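Local coordinates for protein CCMAN5 (Cellulosimicrobium cellulans, PDB 2XSG) that probably hydrolyses alpha-mannosidic linkages as a bacterial mannosidase of glycoside hydrolase family 92, with a bound calcium ion, at residues T192-Y204 / G395-E407. Sequence-based numbering, arbitrary orientation.
Sequences TGYFYNAAYTLYY and GGFVHSVPTVRWE
Y200 lays one face of its ring over P402: CB of the proline stands 3.9 Å from the ring centroid, nearly over the ring centre, the geometry of a CH-pi contact. The ring is sandwiched, because G193 N sits above the opposite face. CG of Y200 lies between its backbone N and carbonyl carbon (chi1 65°), which swings the ring over the proline, while the hydroxyl is held by D78 and N166. Next to this CH-pi contact the backbones form a single bridge: H399 N donates to A199 O at 2.8 Å, nearly straight at 175°, and T201 N returns a longer bond to H399 O.

At the other end, the type II' turn from F195 to A198 closes the hairpin of strands 185-195 and 198-208 and meets V404 to W406. F195 presents its ring edge to V404 CG2, 3.8 Å from CE2, the two side chains pointing the same way. A198 CB meets the edge of the W406 indole at CH2, 4.0 Å away. The Y196 hydroxyl lies over one face of the R405 guanidinium, whose plane is turned 43° from the phenol ring; the 3.5 Å from OH to NH1 has too poor an angle for a hydrogen bond. R405 grips E407 side-on, NE to OE1 at 2.8 Å and NH2 to OE2. Replacing R405 by an alanine is likely to leave the E407 carboxylate without its two-nitrogen partner and the Y196 hydroxyl without the flat group beneath it.

R405 also packs on W354 in a cation-pi contact and its NH1 binds a B3P molecule, probably from the crystallisation liquor. The contact thus combines apolar packing beside the bridge with a charged, water-bridged end at the turn, where the R405-E407 pair lies within 395-407 and water 2 joins E407 OE2 to N197 ND2 across the contact.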
ATOM      1  N   THR A 192       5.246   1.479  22.044  1.00  3.49           N
ATOM      2  CA  THR A 192       5.776   2.551  21.200  1.00  3.69           C
ATOM      3  C   THR A 192       6.865   1.957  20.318  1.00  3.59           C
ATOM      4  O   THR A 192       7.829   1.350  20.805  1.00  3.66           O
ATOM      5  CB  THR A 192       6.264   3.754  22.054  1.00  3.99           C
ATOM      6  OG1 THR A 192       5.149   4.287  22.777  1.00  3.00           O
ATOM      7  CG2 THR A 192       6.901   4.873  21.190  1.00  3.82           C
ATOM      8  N   GLY A 193       6.664   2.075  19.011  1.00  3.51           N
ATOM      9  CA  GLY A 193       7.600   1.536  18.040  1.00  3.21           C
ATOM     10  C   GLY A 193       8.125   2.627  17.129  1.00  3.55           C
ATOM     11  O   GLY A 193       7.806   3.804  17.296  1.00  3.98           O
ATOM     12  N   TYR A 194       8.929   2.245  16.152  1.00  3.25           N
ATOM     13  CA  TYR A 194       9.424   3.205  15.194  1.00  3.16           C
ATOM     14  C   TYR A 194       9.520   2.529  13.837  1.00  3.32           C
ATOM     15  O   TYR A 194       9.887   1.356  13.751  1.00  3.33           O
ATOM     16  CB  TYR A 194      10.788   3.751  15.640  1.00  3.16           C
ATOM     17  CG  TYR A 194      11.384   4.797  14.711  1.00  4.17           C
ATOM     18  CD1 TYR A 194      12.084   4.417  13.558  1.00  3.97           C
ATOM     19  CD2 TYR A 194      11.266   6.166  14.990  1.00  5.69           C
ATOM     20  CE1 TYR A 194      12.633   5.362  12.692  1.00  3.45           C
ATOM     21  CE2 TYR A 194      11.834   7.140  14.121  1.00  2.97           C
ATOM     22  CZ  TYR A 194      12.516   6.717  12.981  1.00  4.00           C
ATOM     23  OH  TYR A 194      13.066   7.629  12.098  1.00  2.70           O
ATOM     24  N   PHE A 195       9.151   3.262  12.789  1.00  3.03           N
ATOM     25  CA  PHE A 195       9.447   2.840  11.426  1.00  3.26           C
ATOM     26  C   PHE A 195       9.727   4.040  10.539  1.00  3.45           C
ATOM     27  O   PHE A 195       8.968   5.016  10.526  1.00  3.19           O
ATOM     28  CB  PHE A 195       8.322   1.992  10.831  1.00  2.96           C
ATOM     29  CG  PHE A 195       8.611   1.504   9.437  1.00  2.81           C
ATOM     30  CD1 PHE A 195       9.568   0.500   9.213  1.00  2.17           C
ATOM     31  CD2 PHE A 195       7.960   2.069   8.339  1.00  2.00           C
ATOM     32  CE1 PHE A 195       9.858   0.042   7.919  1.00  2.00           C
ATOM     33  CE2 PHE A 195       8.234   1.619   7.035  1.00  2.00           C
ATOM     34  CZ  PHE A 195       9.178   0.598   6.821  1.00  2.00           C
ATOM     35  N   TYR A 196      10.844   3.951   9.823  1.00  3.74           N
ATOM     36  CA  TYR A 196      11.290   4.945   8.835  1.00  3.84           C
ATOM     37  C   TYR A 196      11.530   6.370   9.358  1.00  4.27           C
ATOM     38  O   TYR A 196      12.680   6.719   9.673  1.00  5.05           O
ATOM     39  CB  TYR A 196      10.424   4.908   7.556  1.00  3.16           C
ATOM     40  CG  TYR A 196      11.108   5.557   6.387  1.00  3.42           C
ATOM     41  CD1 TYR A 196      12.311   5.018   5.857  1.00  3.07           C
ATOM     42  CD2 TYR A 196      10.593   6.730   5.820  1.00  3.67           C
ATOM     43  CE1 TYR A 196      12.956   5.634   4.789  1.00  3.98           C
ATOM     44  CE2 TYR A 196      11.230   7.352   4.742  1.00  3.19           C
ATOM     45  CZ  TYR A 196      12.407   6.801   4.238  1.00  2.87           C
ATOM     46  OH  TYR A 196      13.028   7.416   3.187  1.00  2.43           O
ATOM     47  N   ASN A 197      10.481   7.193   9.463  1.00  3.78           N
ATOM     48  CA  ASN A 197      10.649   8.582   9.909  1.00  4.26           C
ATOM     49  C   ASN A 197      10.194   8.860  11.333  1.00  4.06           C
ATOM     50  O   ASN A 197      10.600   9.857  11.928  1.00  3.96           O
ATOM     51  CB  ASN A 197       9.888   9.568   9.003  1.00  3.93           C
ATOM     52  CG  ASN A 197      10.560   9.785   7.661  1.00  4.76           C
ATOM     53  OD1 ASN A 197      11.783   9.693   7.527  1.00  4.65           O
ATOM     54  ND2 ASN A 197       9.755  10.090   6.656  1.00  3.15           N
ATOM     55  N   ALA A 198       9.312   8.022  11.867  1.00  3.62           N
ATOM     56  CA  ALA A 198       8.540   8.437  13.033  1.00  3.45           C
ATOM     57  C   ALA A 198       8.296   7.322  14.006  1.00  3.51           C
ATOM     58  O   ALA A 198       8.148   6.164  13.614  1.00  3.29           O
ATOM     59  CB  ALA A 198       7.197   9.006  12.587  1.00  3.22           C
ATOM     60  N   ALA A 199       8.240   7.681  15.280  1.00  3.00           N
ATOM     61  CA  ALA A 199       7.719   6.795  16.298  1.00  3.47           C
ATOM     62  C   ALA A 199       6.192   6.879  16.262  1.00  3.30           C
ATOM     63  O   ALA A 199       5.626   7.842  15.703  1.00  4.13           O
ATOM     64  CB  ALA A 199       8.244   7.192  17.674  1.00  3.61           C
ATOM     65  N   TYR A 200       5.542   5.878  16.860  1.00  2.64           N
ATOM     66  CA  TYR A 200       4.084   5.799  16.991  1.00  2.36           C
ATOM     67  C   TYR A 200       3.754   5.095  18.319  1.00  2.47           C
ATOM     68  O   TYR A 200       4.521   4.272  18.797  1.00  2.23           O
ATOM     69  CB  TYR A 200       3.468   5.014  15.823  1.00  2.78           C
ATOM     70  CG  TYR A 200       3.890   3.556  15.817  1.00  2.79           C
ATOM     71  CD1 TYR A 200       5.011   3.131  15.108  1.00  2.95           C
ATOM     72  CD2 TYR A 200       3.168   2.604  16.545  1.00  2.71           C
ATOM     73  CE1 TYR A 200       5.402   1.790  15.128  1.00  2.51           C
ATOM     74  CE2 TYR A 200       3.566   1.271  16.582  1.00  2.11           C
ATOM     75  CZ  TYR A 200       4.677   0.877  15.875  1.00  2.00           C
ATOM     76  OH  TYR A 200       5.049  -0.444  15.921  1.00  3.52           O
ATOM     77  N   THR A 201       2.614   5.427  18.907  1.00  2.78           N
ATOM     78  CA  THR A 201       2.145   4.725  20.096  1.00  2.69           C
ATOM     79  C   THR A 201       0.725   4.191  19.900  1.00  2.22           C
ATOM     80  O   THR A 201      -0.148   4.896  19.376  1.00  2.32           O
ATOM     81  CB  THR A 201       2.190   5.651  21.314  1.00  2.83           C
ATOM     82  OG1 THR A 201       3.552   6.049  21.531  1.00  2.74           O
ATOM     83  CG2 THR A 201       1.645   4.950  22.577  1.00  2.00           C
ATOM     84  N   LEU A 202       0.512   2.952  20.328  1.00  2.19           N
ATOM     85  CA  LEU A 202      -0.823   2.337  20.373  1.00  2.11           C
ATOM     86  C   LEU A 202      -1.102   1.776  21.756  1.00  2.30           C
ATOM     87  O   LEU A 202      -0.202   1.220  22.404  1.00  2.20           O
ATOM     88  CB  LEU A 202      -0.938   1.222  19.333  1.00  2.74           C
ATOM     89  CG  LEU A 202      -1.094   1.657  17.871  1.00  2.00           C
ATOM     90  CD1 LEU A 202      -0.979   0.432  16.995  1.00  2.41           C
ATOM     91  CD2 LEU A 202      -2.460   2.367  17.638  1.00  3.37           C
ATOM     92  N   TYR A 203      -2.339   1.946  22.222  1.00  2.41           N
ATOM     93  CA  TYR A 203      -2.783   1.366  23.490  1.00  2.45           C
ATOM     94  C   TYR A 203      -3.514   0.064  23.221  1.00  2.79           C
ATOM     95  O   TYR A 203      -4.104  -0.117  22.146  1.00  2.94           O
ATOM     96  CB  TYR A 203      -3.656   2.360  24.283  1.00  2.40           C
ATOM     97  CG  TYR A 203      -2.916   3.639  24.561  1.00  2.00           C
ATOM     98  CD1 TYR A 203      -2.966   4.697  23.657  1.00  3.38           C
ATOM     99  CD2 TYR A 203      -2.119   3.777  25.694  1.00  2.98           C
ATOM    100  CE1 TYR A 203      -2.274   5.873  23.873  1.00  2.00           C
ATOM    101  CE2 TYR A 203      -1.389   4.971  25.925  1.00  3.00           C
ATOM    102  CZ  TYR A 203      -1.485   6.009  25.008  1.00  3.87           C
ATOM    103  OH  TYR A 203      -0.804   7.194  25.216  1.00  2.19           O
ATOM    104  N   TYR A 204      -3.451  -0.861  24.174  1.00  2.50           N
ATOM    105  CA  TYR A 204      -4.089  -2.162  23.968  1.00  2.82           C
ATOM    106  C   TYR A 204      -4.836  -2.638  25.226  1.00  2.70           C
ATOM    107  O   TYR A 204      -4.510  -2.250  26.335  1.00  2.11           O
ATOM    108  CB  TYR A 204      -3.051  -3.211  23.498  1.00  2.81           C
ATOM    109  CG  TYR A 204      -2.088  -3.575  24.605  1.00  4.05           C
ATOM    110  CD1 TYR A 204      -2.355  -4.648  25.456  1.00  4.87           C
ATOM    111  CD2 TYR A 204      -0.941  -2.805  24.844  1.00  5.59           C
ATOM    112  CE1 TYR A 204      -1.500  -4.966  26.494  1.00  4.85           C
ATOM    113  CE2 TYR A 204      -0.077  -3.108  25.898  1.00  3.40           C
ATOM    114  CZ  TYR A 204      -0.370  -4.186  26.717  1.00  6.32           C
ATOM    115  OH  TYR A 204       0.466  -4.507  27.753  1.00  6.94           O
ATOM    116  N   GLY A 395       7.739  14.258  10.677  1.00  7.34           N
ATOM    117  CA  GLY A 395       8.727  13.345  11.265  1.00  7.24           C
ATOM    118  C   GLY A 395       9.110  13.610  12.713  1.00  7.49           C
ATOM    119  O   GLY A 395       9.626  12.724  13.393  1.00  7.13           O
ATOM    120  N   GLY A 396       8.830  14.814  13.207  1.00  7.90           N
ATOM    121  CA  GLY A 396       9.191  15.168  14.584  1.00  7.80           C
ATOM    122  C   GLY A 396       8.154  14.840  15.648  1.00  7.90           C
ATOM    123  O   GLY A 396       8.406  15.030  16.839  1.00  8.03           O
ATOM    124  N   PHE A 397       6.996  14.344  15.235  1.00  7.07           N
ATOM    125  CA  PHE A 397       5.935  14.015  16.171  1.00  7.11           C
ATOM    126  C   PHE A 397       5.820  12.509  16.351  1.00  6.71           C
ATOM    127  O   PHE A 397       6.265  11.727  15.507  1.00  6.59           O
ATOM    128  CB  PHE A 397       4.577  14.538  15.675  1.00  7.31           C
ATOM    129  CG  PHE A 397       4.567  16.000  15.338  1.00  8.76           C
ATOM    130  CD1 PHE A 397       4.653  16.960  16.344  1.00  9.66           C
ATOM    131  CD2 PHE A 397       4.473  16.415  14.008  1.00  9.34           C
ATOM    132  CE1 PHE A 397       4.656  18.327  16.037  1.00 11.27           C
ATOM    133  CE2 PHE A 397       4.474  17.780  13.683  1.00 10.57           C
ATOM    134  CZ  PHE A 397       4.558  18.740  14.703  1.00 10.63           C
ATOM    135  N   VAL A 398       5.196  12.115  17.453  1.00  5.93           N
ATOM    136  CA  VAL A 398       4.809  10.727  17.672  1.00  5.79           C
ATOM    137  C   VAL A 398       3.460  10.500  16.974  1.00  5.25           C
ATOM    138  O   VAL A 398       2.496  11.212  17.242  1.00  4.93           O
ATOM    139  CB  VAL A 398       4.714  10.400  19.181  1.00  5.90           C
ATOM    140  CG1 VAL A 398       4.181   8.986  19.378  1.00  7.39           C
ATOM    141  CG2 VAL A 398       6.098  10.546  19.844  1.00  6.00           C
ATOM    142  N   HIS A 399       3.398   9.534  16.061  1.00  4.46           N
ATOM    143  CA  HIS A 399       2.164   9.291  15.299  1.00  3.71           C
ATOM    144  C   HIS A 399       1.144   8.306  15.935  1.00  3.48           C
ATOM    145  O   HIS A 399       1.480   7.575  16.865  1.00  3.19           O
ATOM    146  CB  HIS A 399       2.520   8.933  13.863  1.00  2.90           C
ATOM    147  CG  HIS A 399       2.895  10.132  13.055  1.00  3.29           C
ATOM    148  ND1 HIS A 399       4.079  10.816  13.244  1.00  3.39           N
ATOM    149  CD2 HIS A 399       2.215  10.809  12.105  1.00  2.00           C
ATOM    150  CE1 HIS A 399       4.117  11.851  12.424  1.00  2.00           C
ATOM    151  NE2 HIS A 399       2.995  11.875  11.731  1.00  2.00           N
ATOM    152  N   SER A 400      -0.108   8.335  15.463  1.00  3.30           N
ATOM    153  CA  SER A 400      -1.207   7.596  16.119  1.00  3.42           C
ATOM    154  C   SER A 400      -1.245   6.114  15.758  1.00  3.36           C
ATOM    155  O   SER A 400      -1.886   5.324  16.453  1.00  3.59           O
ATOM    156  CB  SER A 400      -2.576   8.266  15.851  1.00  3.38           C
ATOM    157  OG  SER A 400      -3.044   8.037  14.532  1.00  2.45           O
ATOM    158  N   VAL A 401      -0.558   5.760  14.668  1.00  3.11           N
ATOM    159  CA  VAL A 401      -0.465   4.386  14.137  1.00  2.51           C
ATOM    160  C   VAL A 401       0.909   4.274  13.460  1.00  3.07           C
ATOM    161  O   VAL A 401       1.504   5.310  13.136  1.00  2.79           O
ATOM    162  CB  VAL A 401      -1.549   4.100  13.075  1.00  3.00           C
ATOM    163  CG1 VAL A 401      -2.962   4.171  13.669  1.00  3.01           C
ATOM    164  CG2 VAL A 401      -1.413   5.056  11.882  1.00  2.31           C
ATOM    165  N   PRO A 402       1.423   3.036  13.237  1.00  3.01           N
ATOM    166  CA  PRO A 402       2.653   2.932  12.472  1.00  3.03           C
ATOM    167  C   PRO A 402       2.461   3.624  11.139  1.00  2.95           C
ATOM    168  O   PRO A 402       1.377   3.550  10.544  1.00  2.34           O
ATOM    169  CB  PRO A 402       2.845   1.419  12.272  1.00  3.16           C
ATOM    170  CG  PRO A 402       1.658   0.764  12.805  1.00  3.44           C
ATOM    171  CD  PRO A 402       0.947   1.720  13.700  1.00  3.56           C
ATOM    172  N   THR A 403       3.496   4.323  10.692  1.00  3.00           N
ATOM    173  CA  THR A 403       3.381   5.148   9.493  1.00  2.63           C
ATOM    174  C   THR A 403       4.738   5.266   8.800  1.00  2.70           C
ATOM    175  O   THR A 403       5.759   4.803   9.325  1.00  2.73           O
ATOM    176  CB  THR A 403       2.781   6.520   9.845  1.00  2.74           C
ATOM    177  OG1 THR A 403       2.330   7.189   8.658  1.00  2.00           O
ATOM    178  CG2 THR A 403       3.800   7.395  10.618  1.00  3.53           C
ATOM    179  N   VAL A 404       4.759   5.851   7.609  1.00  2.53           N
ATOM    180  CA  VAL A 404       5.995   5.843   6.823  1.00  2.59           C
ATOM    181  C   VAL A 404       6.461   7.251   6.460  1.00  2.46           C
ATOM    182  O   VAL A 404       7.400   7.745   7.048  1.00  2.47           O
ATOM    183  CB  VAL A 404       5.873   4.978   5.561  1.00  2.82           C
ATOM    184  CG1 VAL A 404       7.243   4.808   4.880  1.00  2.76           C
ATOM    185  CG2 VAL A 404       5.261   3.611   5.903  1.00  2.67           C
ATOM    186  N   ARG A 405       5.804   7.877   5.486  1.00  2.45           N
ATOM    187  CA  ARG A 405       6.314   9.118   4.879  1.00  2.87           C
ATOM    188  C   ARG A 405       5.179   9.855   4.151  1.00  2.93           C
ATOM    189  O   ARG A 405       4.145   9.252   3.838  1.00  2.80           O
ATOM    190  CB  ARG A 405       7.500   8.827   3.940  1.00  2.48           C
ATOM    191  CG  ARG A 405       7.155   7.975   2.712  1.00  3.18           C
ATOM    192  CD  ARG A 405       8.390   7.544   1.926  1.00  3.29           C
ATOM    193  NE  ARG A 405       9.294   8.633   1.574  1.00  2.00           N
ATOM    194  CZ  ARG A 405      10.442   8.485   0.918  1.00  2.00           C
ATOM    195  NH1 ARG A 405      10.818   7.297   0.496  1.00  2.22           N
ATOM    196  NH2 ARG A 405      11.192   9.543   0.646  1.00  2.00           N
ATOM    197  N   TRP A 406       5.362  11.152   3.896  1.00  3.22           N
ATOM    198  CA  TRP A 406       4.228  12.017   3.553  1.00  3.31           C
ATOM    199  C   TRP A 406       4.406  12.848   2.293  1.00  3.53           C
ATOM    200  O   TRP A 406       3.521  13.613   1.937  1.00  4.03           O
ATOM    201  CB  TRP A 406       3.887  12.933   4.740  1.00  3.91           C
ATOM    202  CG  TRP A 406       3.693  12.182   6.040  1.00  3.67           C
ATOM    203  CD1 TRP A 406       2.530  11.609   6.496  1.00  3.53           C
ATOM    204  CD2 TRP A 406       4.695  11.897   7.022  1.00  2.77           C
ATOM    205  NE1 TRP A 406       2.748  10.993   7.714  1.00  2.95           N
ATOM    206  CE2 TRP A 406       4.066  11.157   8.060  1.00  3.93           C
ATOM    207  CE3 TRP A 406       6.065  12.196   7.132  1.00  3.12           C
ATOM    208  CZ2 TRP A 406       4.762  10.709   9.186  1.00  3.69           C
ATOM    209  CZ3 TRP A 406       6.759  11.754   8.258  1.00  2.63           C
ATOM    210  CH2 TRP A 406       6.107  11.010   9.262  1.00  4.40           C
ATOM    211  N   GLU A 407       5.530  12.695   1.603  1.00  4.11           N
ATOM    212  CA  GLU A 407       5.754  13.441   0.362  1.00  4.40           C
ATOM    213  C   GLU A 407       4.648  13.153  -0.643  1.00  4.27           C
ATOM    214  O   GLU A 407       4.124  12.047  -0.673  1.00  3.94           O
ATOM    215  CB  GLU A 407       7.110  13.100  -0.273  1.00  4.65           C
ATOM    216  CG  GLU A 407       8.333  13.376   0.591  1.00  5.41           C
ATOM    217  CD  GLU A 407       8.851  12.135   1.308  1.00  5.62           C
ATOM    218  OE1 GLU A 407       8.076  11.185   1.547  1.00  4.32           O
ATOM    219  OE2 GLU A 407      10.051  12.121   1.637  1.00  7.73           O
TER
HETATM  220  O   HOH W   1       7.497   7.327   9.560  1.00  6.09           O
HETATM  221  O   HOH W   2      10.905  10.974   3.942  1.00  4.50           O
HETATM  222  O   HOH W   3       6.047   4.718  12.083  1.00  2.00           O
HETATM  223  O   HOH W   4       8.674  10.423  15.802  1.00  3.83           O